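Local coordinates for siderophore-interacting protein (Aeromonas hydrophila, PDB 6K2L) that binds FAD and probably reduces the ferric iron held in siderophores, so that the metal can be released for use by the cell, at residues L51-P54 with G55-H58; T146-P149 with A150-M154; A257-H260 with A261-V265. The protein carries 1 engineered substitution. All blocks are in the same frame, centred on the assembly; numbering follows the deposited sequence.

Contact 1: residues L51-P54 with G55-H58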
loop_
_atom_site.group_PDB
_atom_site.type_symbol
_atom_site.label_atom_id
_atom_site.label_comp_id
_atom_site.label_asym_id
_atom_site.label_seq_id
_atom_site.Cartn_x
_atom_site.Cartn_y
_atom_site.Cartn_z
ATOM N N LEU A 51 2.790 -17.921 -18.495
ATOM C CA LEU A 51 3.357 -19.236 -18.336
ATOM C C LEU A 51 3.623 -19.845 -19.708
ATOM O O LEU A 51 2.965 -19.491 -20.692
ATOM C CB LEU A 51 2.410 -20.142 -17.532
ATOM C CG LEU A 51 2.192 -19.587 -16.108
ATOM C CD1 LEU A 51 0.763 -19.820 -15.568
ATOM C CD2 LEU A 51 3.218 -20.135 -15.126
ATOM N N PRO A 52 4.609 -20.723 -19.805
ATOM C CA PRO A 52 4.835 -21.462 -21.048
ATOM C C PRO A 52 3.642 -22.326 -21.434
ATOM O O PRO A 52 2.880 -22.798 -20.593
ATOM C CB PRO A 52 6.051 -22.334 -20.713
ATOM C CG PRO A 52 6.069 -22.375 -19.164
ATOM C CD PRO A 52 5.630 -21.016 -18.787
ATOM N N GLN A 53 3.501 -22.537 -22.738
ATOM C CA GLN A 53 2.570 -23.516 -23.275
ATOM C C GLN A 53 3.086 -24.930 -23.021
ATOM O O GLN A 53 4.245 -25.128 -22.640
ATOM C CB GLN A 53 2.396 -23.300 -24.770
ATOM C CG GLN A 53 2.054 -21.907 -25.191
ATOM C CD GLN A 53 2.255 -21.710 -26.694
ATOM O OE1 GLN A 53 2.158 -22.664 -27.493
ATOM N NE2 GLN A 53 2.550 -20.473 -27.087
ATOM N N PRO A 54 2.240 -25.942 -23.235
ATOM C CA PRO A 54 2.717 -27.331 -23.122
ATOM C C PRO A 54 3.992 -27.620 -23.886
ATOM O O PRO A 54 4.865 -28.323 -23.368
ATOM C CB PRO A 54 1.537 -28.140 -23.680
ATOM C CG PRO A 54 0.323 -27.307 -23.361
ATOM C CD PRO A 54 0.772 -25.866 -23.385
ATOM N N GLY A 55 4.137 -27.108 -25.101
ATOM C CA GLY A 55 5.374 -27.416 -25.799
ATOM C C GLY A 55 6.547 -26.486 -25.536
ATOM O O GLY A 55 7.530 -26.546 -26.283
ATOM N N GLN A 56 6.512 -25.638 -24.508
ATOM C CA GLN A 56 7.615 -24.708 -24.298
ATOM C C GLN A 56 8.329 -24.972 -22.975
ATOM O O GLN A 56 7.725 -25.398 -21.990
ATOM C CB GLN A 56 7.135 -23.258 -24.333
ATOM C CG GLN A 56 6.318 -22.868 -25.564
ATOM C CD GLN A 56 5.663 -21.517 -25.377
ATOM O OE1 GLN A 56 5.108 -21.232 -24.309
ATOM N NE2 GLN A 56 5.759 -20.654 -26.392
ATOM N N ALA A 57 9.636 -24.722 -22.965
ATOM C CA ALA A 57 10.399 -24.860 -21.732
ATOM C C ALA A 57 10.271 -23.634 -20.842
ATOM O O ALA A 57 10.546 -23.714 -19.638
ATOM C CB ALA A 57 11.874 -25.132 -22.048
ATOM N N HIS A 58 9.852 -22.509 -21.410
ATOM C CA HIS A 58 9.756 -21.244 -20.698
ATOM C C HIS A 58 8.851 -20.331 -21.516
ATOM O O HIS A 58 8.622 -20.558 -22.707
ATOM C CB HIS A 58 11.134 -20.611 -20.510
ATOM C CG HIS A 58 11.822 -20.324 -21.804
ATOM N ND1 HIS A 58 11.446 -19.280 -22.625
ATOM C CD2 HIS A 58 12.828 -20.963 -22.445
ATOM C CE1 HIS A 58 12.207 -19.278 -23.708
ATOM N NE2 HIS A 58 13.060 -20.282 -23.618
#
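Gln56 reaches out alongside Gln53, its extended side chain slanting across that of its neighbour, and it is easiest to follow from the backbone outward. Its CB lies near both Gln53 O and the ring of Pro52, 3.9 Å from Pro52 CB. A chi1 of -52° puts CG beside the backbone N of Gln56, on the side where Gln53 lies, and the chain then runs out straight; CG passes 4.0 Å from Gln53 CB. CD then comes within 3.6 Å of Gln53 CG. At the tip, OE1 takes the backbone N-H of Gln53 in a short, nearly straight bond: Gln53 N lies 2.6 Å from Gln56 OE1, the N-H...O angle is 173°, and the donor is somewhat tilted from the amide plane. The same oxygen also rests on the methylene Gln53 CG.

The backbone here forms a type I beta turn from Gln53 to Gln56, with Pro54 and Gly55 at its two central positions. It is closed by Gln56 N donating to Gln53 O at 3.0 Å, from above the carbonyl plane, so Gln53 is held by Gln56 through both its N-H and its carbonyl. The turn lies at the surface, in the loop that follows strand 46-51 of the barrel.

Gln53 has the same extended shape as Gln56. The two chains run out to amides whose planes are 36° apart, and the amide nitrogens end 3.3 Å from each other, Gln53 NE2 beside Gln56 NE2. As two donors they make no bond together, and each turns to the chain just ahead of strand 79-89: Gln53 NE2 to the carbonyls of Ser75 and Arg77, Gln56 NE2 weakly to that of Gln76. Past the turn, Pro52 CB packs 3.5 Å from the carbonyl carbon C of His58.

Contact 2: residues T146-P149 with A150-M154. With FAD (flavin-adenine dinucleotide), chain C.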
loop_
_atom_site.group_PDB
_atom_site.type_symbol
_atom_site.label_atom_id
_atom_site.label_comp_id
_atom_site.label_asym_id
_atom_site.label_seq_id
_atom_site.Cartn_x
_atom_site.Cartn_y
_atom_site.Cartn_z
ATOM N N THR A 146 -8.854 -17.453 -3.454
ATOM C CA THR A 146 -8.308 -16.728 -4.594
ATOM C C THR A 146 -8.428 -15.218 -4.433
ATOM O O THR A 146 -7.663 -14.479 -5.064
ATOM C CB THR A 146 -8.992 -17.154 -5.882
ATOM O OG1 THR A 146 -10.351 -16.726 -5.861
ATOM C CG2 THR A 146 -8.957 -18.637 -6.026
ATOM N N ALA A 147 -9.339 -14.756 -3.576
ATOM C CA ALA A 147 -9.560 -13.352 -3.293
ATOM C C ALA A 147 -8.931 -12.920 -1.974
ATOM O O ALA A 147 -8.903 -11.730 -1.675
ATOM C CB ALA A 147 -11.065 -13.051 -3.267
ATOM N N LEU A 148 -8.428 -13.855 -1.179
ATOM C CA LEU A 148 -7.811 -13.481 0.092
ATOM C C LEU A 148 -6.547 -12.635 -0.068
ATOM O O LEU A 148 -6.291 -11.787 0.802
ATOM C CB LEU A 148 -7.526 -14.748 0.909
ATOM C CG LEU A 148 -7.051 -14.519 2.337
ATOM C CD1 LEU A 148 -7.973 -13.501 2.975
ATOM C CD2 LEU A 148 -6.955 -15.812 3.168
ATOM N N PRO A 149 -5.707 -12.816 -1.082
ATOM C CA PRO A 149 -4.553 -11.904 -1.181
ATOM C C PRO A 149 -4.943 -10.455 -1.445
ATOM O O PRO A 149 -4.376 -9.552 -0.813
ATOM C CB PRO A 149 -3.726 -12.535 -2.307
ATOM C CG PRO A 149 -4.116 -14.011 -2.231
ATOM C CD PRO A 149 -5.560 -13.991 -1.955
ATOM N N ALA A 150 -5.926 -10.219 -2.320
ATOM C CA ALA A 150 -6.458 -8.878 -2.574
ATOM C C ALA A 150 -7.099 -8.266 -1.338
ATOM O O ALA A 150 -6.843 -7.097 -1.010
ATOM C CB ALA A 150 -7.499 -8.930 -3.683
ATOM N N ILE A 151 -7.977 -9.027 -0.674
ATOM C CA ILE A 151 -8.613 -8.555 0.551
ATOM C C ILE A 151 -7.581 -8.289 1.658
ATOM O O ILE A 151 -7.724 -7.331 2.414
ATOM C CB ILE A 151 -9.701 -9.545 0.991
ATOM C CG1 ILE A 151 -10.803 -9.560 -0.067
ATOM C CG2 ILE A 151 -10.242 -9.161 2.374
ATOM C CD1 ILE A 151 -11.856 -10.677 0.147
ATOM N N SER A 152 -6.523 -9.101 1.766
ATOM C CA SER A 152 -5.477 -8.824 2.749
ATOM C C SER A 152 -4.728 -7.537 2.420
ATOM O O SER A 152 -4.469 -6.698 3.312
ATOM C CB SER A 152 -4.502 -9.993 2.825
ATOM O OG SER A 152 -5.172 -11.219 3.044
ATOM N N ALA A 153 -4.354 -7.393 1.146
ATOM C CA ALA A 153 -3.679 -6.191 0.683
ATOM C C ALA A 153 -4.525 -4.948 0.932
ATOM O O ALA A 153 -3.989 -3.906 1.322
ATOM C CB ALA A 153 -3.334 -6.315 -0.806
ATOM N N MET A 154 -5.839 -5.033 0.693
ATOM C CA MET A 154 -6.721 -3.882 0.891
ATOM C C MET A 154 -6.938 -3.606 2.377
ATOM O O MET A 154 -6.973 -2.440 2.796
ATOM C CB MET A 154 -8.077 -4.114 0.193
ATOM C CG MET A 154 -8.143 -3.735 -1.312
ATOM S SD MET A 154 -9.759 -3.960 -2.138
ATOM C CE MET A 154 -10.353 -5.509 -1.465
HETATM P PA FAD C . -6.936 -23.469 -14.423
HETATM O O1A FAD C . -6.041 -24.055 -15.468
HETATM O O2A FAD C . -7.555 -22.106 -14.758
HETATM O O5B FAD C . -8.220 -24.384 -14.044
HETATM C C5B FAD C . -8.094 -25.799 -13.784
HETATM C C4B FAD C . -9.243 -26.329 -12.950
HETATM O O4B FAD C . -9.036 -26.011 -11.555
HETATM C C3B FAD C . -10.644 -25.822 -13.281
HETATM O O3B FAD C . -11.600 -26.862 -13.084
HETATM C C2B FAD C . -10.832 -24.667 -12.286
HETATM O O2B FAD C . -12.184 -24.393 -11.926
HETATM C C1B FAD C . -10.082 -25.188 -11.065
HETATM N N9A FAD C . -9.458 -24.140 -10.295
HETATM C C8A FAD C . -8.801 -23.040 -10.785
HETATM N N7A FAD C . -8.293 -22.263 -9.855
HETATM C C5A FAD C . -8.631 -22.909 -8.674
HETATM C C6A FAD C . -8.384 -22.601 -7.324
HETATM N N6A FAD C . -7.682 -21.538 -6.929
HETATM N N1A FAD C . -8.872 -23.451 -6.384
HETATM C C2A FAD C . -9.561 -24.524 -6.785
HETATM N N3A FAD C . -9.846 -24.921 -8.032
HETATM C C4A FAD C . -9.346 -24.069 -8.932
HETATM N N1 FAD C . -5.976 -16.804 -7.870
HETATM C C2 FAD C . -5.016 -16.959 -6.910
HETATM O O2 FAD C . -4.680 -18.071 -6.499
HETATM N N3 FAD C . -4.402 -15.845 -6.361
HETATM C C4 FAD C . -4.658 -14.535 -6.686
HETATM O O4 FAD C . -4.039 -13.627 -6.132
HETATM C C4X FAD C . -5.668 -14.377 -7.718
HETATM N N5 FAD C . -5.976 -13.144 -8.107
HETATM C C5X FAD C . -6.938 -13.000 -9.076
HETATM C C6 FAD C . -7.289 -11.717 -9.476
HETATM C C7 FAD C . -8.275 -11.508 -10.437
HETATM C C7M FAD C . -8.607 -10.099 -10.858
HETATM C C8 FAD C . -8.903 -12.617 -11.038
HETATM C C8M FAD C . -9.944 -12.437 -12.116
HETATM C C9 FAD C . -8.540 -13.902 -10.650
HETATM C C9A FAD C . -7.576 -14.103 -9.672
HETATM N N10 FAD C . -7.224 -15.396 -9.234
HETATM C C10 FAD C . -6.277 -15.571 -8.245
HETATM C "C1'" FAD C . -7.891 -16.583 -9.803
HETATM C "C2'" FAD C . -7.003 -17.431 -10.716
HETATM O "O2'" FAD C . -6.751 -16.778 -11.964
HETATM C "C3'" FAD C . -7.706 -18.768 -10.966
HETATM O "O3'" FAD C . -7.636 -19.542 -9.771
HETATM C "C4'" FAD C . -7.135 -19.582 -12.125
HETATM O "O4'" FAD C . -8.158 -20.451 -12.619
HETATM C "C5'" FAD C . -5.906 -20.359 -11.702
HETATM O "O5'" FAD C . -5.310 -20.968 -12.862
HETATM P P FAD C . -4.802 -22.462 -12.838
HETATM O O1P FAD C . -3.905 -22.615 -14.074
HETATM O O2P FAD C . -4.176 -22.819 -11.566
HETATM O O3P FAD C . -6.140 -23.310 -13.054
HETATM O O HOH W 1 -6.566 -12.104 -4.636
#
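Leu148 O is gripped twice by Ser152, one turn further along the helix. Ser152 N reaches Leu148 O at 2.9 Å from one face of the carbonyl plane, and the hydroxyl Ser152 OG donates to the same oxygen at 2.6 Å from the opposite face. OG can do so because it stands beside its own backbone N (chi1 -53°), which aims it back down the helix; this satisfies a buried hydroxyl and leaves it near the methyl Leu148 CD1. One residue earlier, Ala147 O takes the Ile151 N-H, and the isoleucine's CG1 comes 3.3 Å from the same Ala147 O, beyond its oxygen end. The CD1 methyl touches Ala147 CB at 4.2 Å, and the side chains of Ala147 and Ile151 both touch Trp217.

Ahead of the helix, Thr146 faces the cofactor. Its CB lies 3.6 Å from N1 of the flavin, and its CG2 is 3.3 Å from the adenine nitrogen N6A, so it meets both ends of the folded FAD. OG1 is hydrogen-bonded to Asp144 OD1. A water links Thr146 O to the first-turn amide Ala150 N and, weakly, to the flavin O4, where the helix dipole would probably help to polarise that carbonyl. Pro149 CG lies 3.9 Å from FAD O4. This is the beta-alpha-beta unit of strands 138-144 and 163-170, with the start of helix 148-155 set against the flavin.

Contact 3: residues A257-H260 with A261-V265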
loop_
_atom_site.group_PDB
_atom_site.type_symbol
_atom_site.label_atom_id
_atom_site.label_comp_id
_atom_site.label_asym_id
_atom_site.label_seq_id
_atom_site.Cartn_x
_atom_site.Cartn_y
_atom_site.Cartn_z
ATOM N N ALA A 257 -11.854 -22.033 -20.790
ATOM C CA ALA A 257 -13.291 -22.128 -20.966
ATOM C C ALA A 257 -14.021 -20.945 -20.348
ATOM O O ALA A 257 -15.137 -20.616 -20.781
ATOM C CB ALA A 257 -13.815 -23.437 -20.358
ATOM N N TYR A 258 -13.416 -20.292 -19.355
ATOM C CA TYR A 258 -14.143 -19.305 -18.577
ATOM C C TYR A 258 -13.901 -17.865 -19.000
ATOM O O TYR A 258 -14.622 -16.987 -18.524
ATOM C CB TYR A 258 -13.789 -19.434 -17.095
ATOM C CG TYR A 258 -14.676 -18.602 -16.199
ATOM C CD1 TYR A 258 -16.053 -18.733 -16.250
ATOM C CD2 TYR A 258 -14.138 -17.653 -15.335
ATOM C CE1 TYR A 258 -16.874 -17.966 -15.449
ATOM C CE2 TYR A 258 -14.955 -16.889 -14.519
ATOM C CZ TYR A 258 -16.325 -17.048 -14.588
ATOM O OH TYR A 258 -17.170 -16.309 -13.793
ATOM N N HIS A 259 -12.876 -17.586 -19.811
ATOM C CA HIS A 259 -12.460 -16.204 -20.002
ATOM C C HIS A 259 -13.626 -15.336 -20.477
ATOM O O HIS A 259 -13.932 -14.287 -19.883
ATOM C CB HIS A 259 -11.276 -16.168 -20.974
ATOM C CG HIS A 259 -10.825 -14.790 -21.355
ATOM N ND1 HIS A 259 -10.065 -13.998 -20.519
ATOM C CD2 HIS A 259 -11.024 -14.062 -22.484
ATOM C CE1 HIS A 259 -9.816 -12.842 -21.113
ATOM N NE2 HIS A 259 -10.386 -12.855 -22.306
ATOM N N HIS A 260 -14.339 -15.789 -21.492
ATOM C CA HIS A 260 -15.393 -14.956 -22.044
ATOM C C HIS A 260 -16.705 -15.057 -21.269
ATOM O O HIS A 260 -17.454 -14.069 -21.219
ATOM C CB HIS A 260 -15.563 -15.283 -23.528
ATOM C CG HIS A 260 -14.493 -14.666 -24.373
ATOM N ND1 HIS A 260 -13.492 -15.408 -24.963
ATOM C CD2 HIS A 260 -14.228 -13.371 -24.671
ATOM C CE1 HIS A 260 -12.668 -14.600 -25.605
ATOM N NE2 HIS A 260 -13.093 -13.358 -25.446
ATOM N N ALA A 261 -16.977 -16.191 -20.617
ATOM C CA ALA A 261 -18.045 -16.194 -19.625
ATOM C C ALA A 261 -17.805 -15.124 -18.561
ATOM O O ALA A 261 -18.743 -14.423 -18.166
ATOM C CB ALA A 261 -18.179 -17.574 -18.981
ATOM N N ARG A 262 -16.559 -14.969 -18.095
ATOM C CA ARG A 262 -16.290 -13.990 -17.041
ATOM C C ARG A 262 -16.514 -12.583 -17.552
ATOM O O ARG A 262 -17.068 -11.728 -16.842
ATOM C CB ARG A 262 -14.859 -14.128 -16.505
ATOM C CG ARG A 262 -14.622 -13.424 -15.153
ATOM C CD ARG A 262 -13.168 -12.994 -14.971
ATOM N NE ARG A 262 -12.326 -14.032 -14.349
ATOM C CZ ARG A 262 -11.491 -14.833 -15.016
ATOM N NH1 ARG A 262 -11.406 -14.730 -16.341
ATOM N NH2 ARG A 262 -10.754 -15.749 -14.372
ATOM N N HIS A 263 -16.059 -12.320 -18.775
ATOM C CA HIS A 263 -16.391 -11.045 -19.399
ATOM C C HIS A 263 -17.908 -10.821 -19.434
ATOM O O HIS A 263 -18.388 -9.729 -19.103
ATOM C CB HIS A 263 -15.771 -10.977 -20.796
ATOM C CG HIS A 263 -14.315 -10.601 -20.793
ATOM N ND1 HIS A 263 -13.849 -9.438 -20.218
ATOM C CD2 HIS A 263 -13.221 -11.236 -21.289
ATOM C CE1 HIS A 263 -12.534 -9.374 -20.351
ATOM N NE2 HIS A 263 -12.127 -10.450 -21.003
ATOM N N ASP A 264 -18.689 -11.846 -19.794
ATOM C CA ASP A 264 -20.130 -11.621 -19.896
ATOM C C ASP A 264 -20.797 -11.493 -18.528
ATOM O O ASP A 264 -21.877 -10.900 -18.432
ATOM C CB ASP A 264 -20.791 -12.726 -20.731
ATOM C CG ASP A 264 -21.027 -12.298 -22.202
ATOM O OD1 ASP A 264 -21.879 -11.408 -22.460
ATOM O OD2 ASP A 264 -20.342 -12.850 -23.097
ATOM N N VAL A 265 -20.184 -12.039 -17.475
ATOM C CA VAL A 265 -20.667 -11.795 -16.116
ATOM C C VAL A 265 -20.412 -10.343 -15.719
ATOM O O VAL A 265 -21.308 -9.658 -15.213
ATOM C CB VAL A 265 -20.009 -12.759 -15.110
ATOM C CG1 VAL A 265 -20.308 -12.304 -13.680
ATOM C CG2 VAL A 265 -20.479 -14.204 -15.324
HETATM O O HOH W 2 -15.289 -18.402 -22.373
#
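Three successive alpha-helical bonds carry the backbone here: Arg262 N to Tyr258 O at 2.8 Å, His263 N to His259 O, and Asp264 N to His260 O. One step earlier a water takes part, donating to Ala257 O and accepting from Ala261 N.

The buried pair is Tyr258 and Arg262. Tyr258 has CG anti to its backbone N (chi1 -170°), which lays the ring along the next turn, with Arg262 N over the centre of one face and Ala261 CB 3.6 Å from Tyr258 CD1. Arg262 CB packs 3.4 Å from Tyr258 CE2. The arginine then bends at chi3, bringing the guanidinium back so that Tyr258 CD2, on the rim of the ring, stands over the centre of one of its faces, 3.9 Å from Arg262 CZ; the planes are 69° apart. Its polar end is fixed from outside, NE by the carbonyl of Pro247 and NH2 by Tyr248 O and a salt bridge to Glu255, and the Arg262 side chain, part of the FAD pocket, comes within about 4 Å of the cofactor.

Around the helix, His259, His260 and His263 form an aromatic cluster. The edge of His263 points at the face of His259 in an offset edge-to-face pair, ring centroids 4.5 Å apart and planes at 86°. His260 meets His263 obliquely, and His259 ND1 is hydrogen-bonded to Glu255 OE2.

Helix 255-266 packs on the loop that follows strand 243-245, with Tyr258 and Val265 on Pro247, while Val265 and the Tyr258 hydroxyl meet helix 222-235, the latter by a hydrogen bond to Glu222.

Overall arrangement
The three contacts follow one another along the chain, each closing within a few residues, and none nests in or crosses another. Contact 1 comes first, closing a turn in the loop between strands 46-51 and 79-89 of the antiparallel barrel. Contact 2 opens the first helix of the parallel-sheet domain, after strand 138-144, close to the centre of the chain. Contact 3 lies in the C-terminal helix 255-266. Contacts 2 and 3 both reach the FAD, at its flavin and adenine and through Arg262 respectively, though their nearest atoms stay about 9 Å apart. The cofactor lies between barrel and parallel sheet, whereas contact 1 sits at the surface, its centre about 28 Å from that of contact 2.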